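Local coordinates for fucose-specific lectin (Aleuria aurantia, PDB 6GKE), which binds L-fucose specifically, with strongest preference for the alpha-1,6-linked core fucose of glycoproteins, and may take part in fruiting-body differentiation, at residues A[211-216]-A[264-269]; A[257-262]-A[278-283]; A[3-8]-A[26-31]. The protein carries 1 engineered substitution. All coordinates share one frame; numbering follows the deposited sequence. Where two conformers were deposited one is given.

All three contacts lie in one six-bladed beta-propeller, and along the chain interaction 3 comes first, closing before the other two open. Interactions 1 and 2 alternate their segments and are the closest pair, with centres 11 Å apart; strands 267-271 and 275-282 are neighbours in one antiparallel sheet, where Ala-267 O and Phe-279 N are 2.8 Å apart. Interaction 3 lies 14 Å from interaction 2 and 16 Å from interaction 1, centre to centre. Gln-281 bridges interactions 2 and 3, its OE1 standing 2.8 Å from Thr-7 N. The first and last repeats thereby meet where the ring closes, and interactions 2 and 3 both reach the second subunit of the homodimer.

Interaction 1 of 3, residues A[211-216]-A[264-269]; sequences GVSIAA and TFIAAN. With GOL (glycerol), chain H.
Ser-213 OG receives the backbone N-H of Ile-266 at 3.0 Å, in a nearly straight bond with 170° at the hydrogen. The hydroxyl reaches across because OG stands anti to its own backbone N (chi1 -180°). The same oxygen lies at the edge of the Phe-265 ring, in its plane, 3.8 Å from CD1, and also touches CG1 of Ile-266. One residue further along, a water lies within hydrogen-bonding distance of both backbones, 2.8 Å from Ile-214 O and 2.7 Å from Ile-266 O. The two segments run 6° apart in direction, yet the link is made by a side chain and a water rather than by a ladder of backbone bonds. The two are the innermost strands of adjacent blades of the propeller: 213-219 and 267-271 each pair within their own antiparallel sheet, Ser-213 with Gln-230 and Ala-267 with Phe-279. Where Ser-213 gives way to Ala-215, the contact becomes apolar. Ala-215 CB meets Ala-268 CB at 3.9 Å. Ile-266 has CG1 between its backbone N and carbonyl carbon, a torsion that brings CD1 alongside the other strand, 3.6 Å from Ser-213 O. At the other end a glycerol, probably from the crystallisation liquor, joins the two backbones, its O2 donating to Gly-211 O and its O1 to Thr-264 O, each at 2.7 Å; its C2 and O2 also come close to CE1 of Phe-265.

Interaction 2 of 3, residues A[257-262]-A[278-283]; sequences PTPSLP and VFFQAS
Leu-261, Pro-259 and Phe-280 supply most of the buried surface: Leu-261 makes one half of the contact, and Pro-259 against Phe-280 the other. Leu-261 uses both backbone and side chain. Its N-H reaches Gln-281 O at 3.0 Å with 166° at the hydrogen. With CG anti to the carbonyl carbon (chi1 -71°), its isobutyl group lies against the backbone that follows: CD1 is 3.5 Å from Ala-282 C and CG is 3.6 Å from Ser-283 N. Gln-281 O has a second neighbour in Ser-260 CA, a CA-H...O contact of 3.3 Å.

Pro-259 packs by its ring on Phe-280, the two side chains crossing at about a right angle. CB and CG of the proline both approach CE2 of the phenylalanine, CB at 3.8 Å. Phe-280 CG sits between its backbone N and carbonyl carbon (chi1 65°), which sets the ring against Pro-259 and Ser-260, where CD2 also meets Ser-260 CB. Pro-259 O accepts a hydrogen bond from a water at 2.8 Å; that water in turn accepts from Ser-283 N at 2.9 Å, so a solvent bridge extends the backbone connection beyond the direct bond.

The contact lays the loop between strands 249-251 and 267-271 along the end of strand 275-282, joining the last two propeller blades. Strand 286-293 flanks Phe-280, whose ring meets that of Trp-290, while Ser-260 OG bonds Arg-233 N; Leu-261 packs on Tyr-6 of the second subunit.

Interaction 3 of 3, residues A[3-8]-A[26-31]; sequences EFLYTS and YFQDLN. With EDO (1,2-ethanediol), chain I; EDO (1,2-ethanediol), chain B.
Gln-28 is held through both polar atoms of its backbone. Its N-H donates to Ser-8 OG at 2.9 Å with 157° at the hydrogen, and its O accepts the N-H of Leu-5, N to O 3.0 Å. A chi1 of 176° swings the Ser-8 hydroxyl to the far side from its N and over to the strand. A type II turn from Leu-5 to Ser-8, closed by Ser-8 N on Leu-5 O, brings both partners to this one residue. Beyond it, Glu-3 O takes a weak bond from Leu-30 N and a CA-H...O contact from Asp-29 CA at 3.1 Å.

Packing adds to these bonds. Phe-4 meets Phe-27 with ring planes at 67°, CE1 lying 3.6 Å from CB of Phe-27, while Gln-28 O sits at the edge of the Phe-4 ring. The Leu-5 and Gln-28 side chains lie side by side, with Leu-5 CD2 3.6 Å from Gln-28 OE1; the amide NE2 of Gln-28 is hydrogen-bonded to Lys-58 O.

The N-terminal loop thus covers the end of strand 22-28 in the first blade, with Leu-287 of strand 286-293 touching both phenylalanines and Tyr-6 stacking on Tyr-6 of the second subunit.

Interaction 1 of 3, residues A[211-216]-A[264-269]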
# COMPACT_ATOMS: atom_id res chain seq x y z
N GLY A 211 -0.64 6.41 18.31
CA GLY A 211 -1.15 6.53 16.95
C GLY A 211 -2.20 5.50 16.56
O GLY A 211 -2.44 5.31 15.38
N VAL A 212 -2.85 4.85 17.53
CA VAL A 212 -3.91 3.89 17.20
C VAL A 212 -5.06 4.57 16.44
O VAL A 212 -5.42 5.73 16.69
CB VAL A 212 -4.47 3.18 18.45
CG1 VAL A 212 -3.49 2.17 18.99
CG2 VAL A 212 -4.91 4.16 19.53
N SER A 213 -5.67 3.80 15.54
CA SER A 213 -6.92 4.14 14.90
C SER A 213 -8.07 3.79 15.86
O SER A 213 -8.08 2.70 16.41
CB SER A 213 -7.02 3.42 13.58
OG SER A 213 -8.23 3.72 12.89
N ILE A 214 -9.03 4.71 16.04
CA ILE A 214 -10.07 4.60 17.06
C ILE A 214 -11.45 4.63 16.40
O ILE A 214 -11.68 5.38 15.46
CB ILE A 214 -9.94 5.75 18.09
CG1 ILE A 214 -8.58 5.69 18.79
CG2 ILE A 214 -11.09 5.76 19.09
CD1 ILE A 214 -8.26 6.90 19.63
N ALA A 215 -12.38 3.83 16.93
CA ALA A 215 -13.77 3.88 16.52
C ALA A 215 -14.64 3.67 17.76
O ALA A 215 -14.18 3.09 18.75
CB ALA A 215 -14.06 2.84 15.46
N ALA A 216 -15.88 4.14 17.72
CA ALA A 216 -16.77 3.95 18.86
C ALA A 216 -18.20 3.79 18.36
O ALA A 216 -18.61 4.45 17.40
CB ALA A 216 -16.69 5.11 19.82
N THR A 264 -2.34 1.04 9.00
CA THR A 264 -3.69 0.99 8.45
C THR A 264 -4.71 1.45 9.50
O THR A 264 -4.41 1.64 10.67
CB THR A 264 -4.02 -0.41 7.94
OG1 THR A 264 -3.89 -1.33 9.02
CG2 THR A 264 -3.13 -0.81 6.78
N PHE A 265 -5.96 1.59 9.05
CA PHE A 265 -7.04 2.17 9.84
C PHE A 265 -8.17 1.16 10.06
O PHE A 265 -8.27 0.15 9.36
CB PHE A 265 -7.56 3.43 9.13
CG PHE A 265 -6.48 4.47 9.01
CD1 PHE A 265 -6.12 5.25 10.10
CD2 PHE A 265 -5.75 4.61 7.84
CE1 PHE A 265 -5.08 6.16 10.02
CE2 PHE A 265 -4.71 5.53 7.76
CZ PHE A 265 -4.37 6.29 8.85
N ILE A 266 -9.05 1.48 11.02
CA ILE A 266 -10.25 0.70 11.26
C ILE A 266 -11.48 1.61 11.13
O ILE A 266 -11.40 2.83 11.12
CB ILE A 266 -10.24 -0.00 12.63
CG1 ILE A 266 -10.27 0.98 13.81
CG2 ILE A 266 -9.07 -0.97 12.71
CD1 ILE A 266 -10.51 0.32 15.16
N ALA A 267 -12.65 0.96 11.05
CA ALA A 267 -13.93 1.63 11.18
C ALA A 267 -14.91 0.63 11.79
O ALA A 267 -14.74 -0.57 11.60
CB ALA A 267 -14.43 2.12 9.84
N ALA A 268 -15.93 1.13 12.49
CA ALA A 268 -16.93 0.24 13.07
C ALA A 268 -18.33 0.71 12.68
O ALA A 268 -18.58 1.90 12.51
CB ALA A 268 -16.79 0.19 14.58
N ASN A 269 -19.24 -0.26 12.58
CA ASN A 269 -20.65 0.05 12.51
C ASN A 269 -21.40 -0.84 13.50
O ASN A 269 -20.86 -1.79 14.06
CB ASN A 269 -21.19 -0.06 11.07
CG ASN A 269 -21.24 -1.47 10.53
OD1 ASN A 269 -21.32 -2.44 11.29
ND2 ASN A 269 -21.23 -1.62 9.21
C1 GOL H . -2.74 2.98 12.92
O1 GOL H . -2.12 2.00 12.08
C2 GOL H . -3.10 4.25 12.15
O2 GOL H . -3.75 5.15 13.05
C3 GOL H . -1.88 4.94 11.52
O3 GOL H . -0.88 5.25 12.50
O HOH W 1 -11.27 4.98 12.74

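Interaction 2 of 3, residues A[257-262]-A[278-283]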
# COMPACT_ATOMS: atom_id res chain seq x y z
N PRO A 257 -2.85 -14.25 13.59
CA PRO A 257 -2.36 -13.17 14.45
C PRO A 257 -2.23 -11.85 13.68
O PRO A 257 -1.91 -11.84 12.48
CB PRO A 257 -0.99 -13.66 14.93
CG PRO A 257 -0.58 -14.71 13.91
CD PRO A 257 -1.87 -15.34 13.43
N THR A 258 -2.50 -10.76 14.40
CA THR A 258 -2.31 -9.38 13.95
C THR A 258 -2.56 -9.25 12.45
O THR A 258 -1.66 -8.91 11.68
CB THR A 258 -0.90 -8.88 14.32
OG1 THR A 258 0.10 -9.65 13.65
CG2 THR A 258 -0.64 -8.93 15.81
N PRO A 259 -3.81 -9.50 11.99
CA PRO A 259 -4.07 -9.67 10.56
C PRO A 259 -4.04 -8.40 9.69
O PRO A 259 -4.09 -8.53 8.48
CB PRO A 259 -5.48 -10.30 10.54
CG PRO A 259 -6.13 -9.80 11.81
CD PRO A 259 -5.00 -9.76 12.81
N SER A 260 -3.98 -7.21 10.30
CA SER A 260 -3.93 -5.97 9.54
C SER A 260 -2.49 -5.65 9.11
O SER A 260 -1.53 -6.10 9.72
CB SER A 260 -4.50 -4.81 10.31
OG SER A 260 -3.73 -4.51 11.46
N LEU A 261 -2.37 -4.83 8.06
CA LEU A 261 -1.07 -4.34 7.63
C LEU A 261 -0.62 -3.17 8.49
O LEU A 261 -1.43 -2.47 9.11
CB LEU A 261 -1.13 -3.91 6.16
CG LEU A 261 -1.24 -5.03 5.13
CD1 LEU A 261 -1.61 -4.44 3.78
CD2 LEU A 261 0.05 -5.84 5.04
N PRO A 262 0.70 -2.87 8.52
CA PRO A 262 1.18 -1.69 9.22
C PRO A 262 0.50 -0.40 8.73
O PRO A 262 0.18 -0.26 7.55
CB PRO A 262 2.68 -1.68 8.88
CG PRO A 262 3.00 -3.13 8.65
CD PRO A 262 1.79 -3.66 7.91
N VAL A 278 -16.28 -4.51 12.58
CA VAL A 278 -15.09 -3.67 12.70
C VAL A 278 -14.17 -4.00 11.52
O VAL A 278 -13.61 -5.10 11.44
CB VAL A 278 -14.35 -3.83 14.04
CG1 VAL A 278 -13.19 -2.84 14.13
CG2 VAL A 278 -15.28 -3.65 15.22
N PHE A 279 -14.05 -3.04 10.60
CA PHE A 279 -13.32 -3.20 9.35
C PHE A 279 -11.84 -2.88 9.53
O PHE A 279 -11.48 -2.01 10.33
CB PHE A 279 -13.91 -2.29 8.28
CG PHE A 279 -15.34 -2.64 7.95
CD1 PHE A 279 -15.61 -3.59 6.98
CD2 PHE A 279 -16.39 -2.09 8.66
CE1 PHE A 279 -16.92 -3.95 6.70
CE2 PHE A 279 -17.70 -2.46 8.38
CZ PHE A 279 -17.96 -3.40 7.41
N PHE A 280 -11.00 -3.59 8.77
CA PHE A 280 -9.57 -3.37 8.77
C PHE A 280 -9.01 -3.68 7.38
O PHE A 280 -9.69 -4.24 6.52
CB PHE A 280 -8.89 -4.18 9.88
CG PHE A 280 -8.94 -5.68 9.76
CD1 PHE A 280 -10.00 -6.41 10.28
CD2 PHE A 280 -7.90 -6.38 9.17
CE1 PHE A 280 -10.03 -7.79 10.20
CE2 PHE A 280 -7.92 -7.77 9.09
CZ PHE A 280 -8.98 -8.47 9.61
N GLN A 281 -7.75 -3.30 7.17
CA GLN A 281 -7.08 -3.47 5.89
C GLN A 281 -5.92 -4.45 6.05
O GLN A 281 -5.06 -4.27 6.91
CB GLN A 281 -6.61 -2.12 5.34
CG GLN A 281 -5.93 -2.22 3.98
CD GLN A 281 -5.57 -0.87 3.43
OE1 GLN A 281 -4.79 -0.13 4.03
NE2 GLN A 281 -6.14 -0.51 2.29
N ALA A 282 -5.89 -5.45 5.16
CA ALA A 282 -4.94 -6.55 5.23
C ALA A 282 -4.26 -6.74 3.88
O ALA A 282 -4.58 -6.08 2.89
CB ALA A 282 -5.65 -7.81 5.65
N SER A 283 -3.31 -7.68 3.84
CA SER A 283 -2.65 -8.05 2.59
C SER A 283 -3.71 -8.40 1.54
O SER A 283 -4.76 -8.96 1.86
CB SER A 283 -1.69 -9.18 2.79
OG SER A 283 -2.38 -10.36 3.15
O HOH W 2 -2.24 -8.52 6.35

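Interaction 3 of 3, residues A[3-8]-A[26-31]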
# COMPACT_ATOMS: atom_id res chain seq x y z
N GLU A 3 -7.99 -2.58 -6.02
CA GLU A 3 -7.94 -1.14 -6.22
C GLU A 3 -8.09 -0.38 -4.90
O GLU A 3 -8.23 0.83 -4.90
CB GLU A 3 -8.98 -0.76 -7.28
CG GLU A 3 -8.68 -1.43 -8.61
CD GLU A 3 -9.72 -1.21 -9.69
OE1 GLU A 3 -10.93 -1.21 -9.37
OE2 GLU A 3 -9.30 -1.03 -10.85
N PHE A 4 -8.00 -1.09 -3.77
CA PHE A 4 -8.05 -0.47 -2.43
C PHE A 4 -6.72 0.24 -2.16
O PHE A 4 -5.68 -0.40 -2.12
CB PHE A 4 -8.31 -1.58 -1.41
CG PHE A 4 -8.65 -1.20 0.01
CD1 PHE A 4 -8.94 0.10 0.42
CD2 PHE A 4 -8.75 -2.22 0.95
CE1 PHE A 4 -9.30 0.35 1.74
CE2 PHE A 4 -9.09 -1.95 2.27
CZ PHE A 4 -9.38 -0.67 2.66
N LEU A 5 -6.77 1.56 -1.95
CA LEU A 5 -5.56 2.31 -1.66
C LEU A 5 -4.99 1.86 -0.31
O LEU A 5 -5.67 1.88 0.71
CB LEU A 5 -5.91 3.80 -1.65
CG LEU A 5 -4.78 4.76 -1.30
CD1 LEU A 5 -3.74 4.81 -2.41
CD2 LEU A 5 -5.36 6.14 -1.02
N TYR A 6 -3.70 1.52 -0.30
CA TYR A 6 -3.04 1.11 0.94
C TYR A 6 -2.94 2.33 1.86
O TYR A 6 -2.44 3.37 1.44
CB TYR A 6 -1.66 0.52 0.66
CG TYR A 6 -0.84 0.25 1.90
CD1 TYR A 6 -1.31 -0.56 2.91
CD2 TYR A 6 0.42 0.82 2.04
CE1 TYR A 6 -0.55 -0.81 4.04
CE2 TYR A 6 1.19 0.57 3.16
CZ TYR A 6 0.71 -0.24 4.17
OH TYR A 6 1.49 -0.48 5.26
N THR A 7 -3.41 2.15 3.10
CA THR A 7 -3.53 3.20 4.15
C THR A 7 -4.67 4.17 3.84
O THR A 7 -4.77 5.22 4.48
CB THR A 7 -2.22 3.91 4.52
OG1 THR A 7 -1.80 4.85 3.54
CG2 THR A 7 -1.10 2.93 4.81
N SER A 8 -5.59 3.78 2.96
CA SER A 8 -6.89 4.44 2.89
C SER A 8 -7.53 4.45 4.28
O SER A 8 -7.49 3.46 5.00
CB SER A 8 -7.80 3.70 1.94
OG SER A 8 -9.11 4.25 1.90
N TYR A 26 -17.18 2.50 3.08
CA TYR A 26 -16.57 3.49 2.20
C TYR A 26 -15.05 3.41 2.36
O TYR A 26 -14.53 3.31 3.48
CB TYR A 26 -17.08 4.91 2.53
CG TYR A 26 -18.57 4.97 2.40
CD1 TYR A 26 -19.17 5.08 1.16
CD2 TYR A 26 -19.38 4.77 3.50
CE1 TYR A 26 -20.55 5.02 1.02
CE2 TYR A 26 -20.76 4.70 3.38
CZ TYR A 26 -21.34 4.81 2.13
OH TYR A 26 -22.69 4.68 2.01
N PHE A 27 -14.36 3.47 1.22
CA PHE A 27 -12.92 3.41 1.18
C PHE A 27 -12.45 4.17 -0.06
O PHE A 27 -13.26 4.47 -0.94
CB PHE A 27 -12.44 1.95 1.15
CG PHE A 27 -12.84 1.19 -0.09
CD1 PHE A 27 -14.06 0.52 -0.17
CD2 PHE A 27 -12.01 1.15 -1.20
CE1 PHE A 27 -14.42 -0.16 -1.32
CE2 PHE A 27 -12.37 0.46 -2.34
CZ PHE A 27 -13.57 -0.19 -2.40
N GLN A 28 -11.15 4.44 -0.13
CA GLN A 28 -10.60 5.17 -1.26
C GLN A 28 -9.86 4.21 -2.19
O GLN A 28 -9.19 3.27 -1.74
CB GLN A 28 -9.68 6.28 -0.76
CG GLN A 28 -9.32 7.30 -1.83
CD GLN A 28 -8.72 8.54 -1.21
OE1 GLN A 28 -7.94 8.46 -0.25
NE2 GLN A 28 -9.08 9.69 -1.75
N ASP A 29 -9.97 4.49 -3.48
CA ASP A 29 -9.29 3.71 -4.51
C ASP A 29 -8.00 4.43 -4.94
O ASP A 29 -7.65 5.51 -4.46
CB ASP A 29 -10.24 3.38 -5.67
CG ASP A 29 -10.65 4.53 -6.57
OD1 ASP A 29 -9.92 5.55 -6.61
OD2 ASP A 29 -11.69 4.39 -7.25
N LEU A 30 -7.27 3.79 -5.86
CA LEU A 30 -5.95 4.28 -6.28
C LEU A 30 -6.05 5.62 -7.00
O LEU A 30 -5.06 6.36 -7.06
CB LEU A 30 -5.30 3.25 -7.21
CG LEU A 30 -5.07 1.87 -6.61
CD1 LEU A 30 -4.48 0.94 -7.66
CD2 LEU A 30 -4.17 1.94 -5.40
N ASN A 31 -7.24 5.93 -7.55
CA ASN A 31 -7.49 7.15 -8.29
C ASN A 31 -8.00 8.28 -7.38
O ASN A 31 -8.31 9.35 -7.89
CB ASN A 31 -8.50 6.92 -9.41
CG ASN A 31 -7.98 5.95 -10.44
OD1 ASN A 31 -6.82 6.04 -10.84
ND2 ASN A 31 -8.81 5.01 -10.86
C1 EDO I . -1.48 -0.71 -3.27
O1 EDO I . -1.27 -2.02 -2.75
C2 EDO I . -2.55 0.21 -2.67
O2 EDO I . -2.12 1.61 -2.63
C1 EDO B . -0.47 3.52 -0.88
O1 EDO B . 0.16 3.61 0.40
C2 EDO B . 0.30 3.03 -2.10
O2 EDO B . -0.53 2.20 -2.98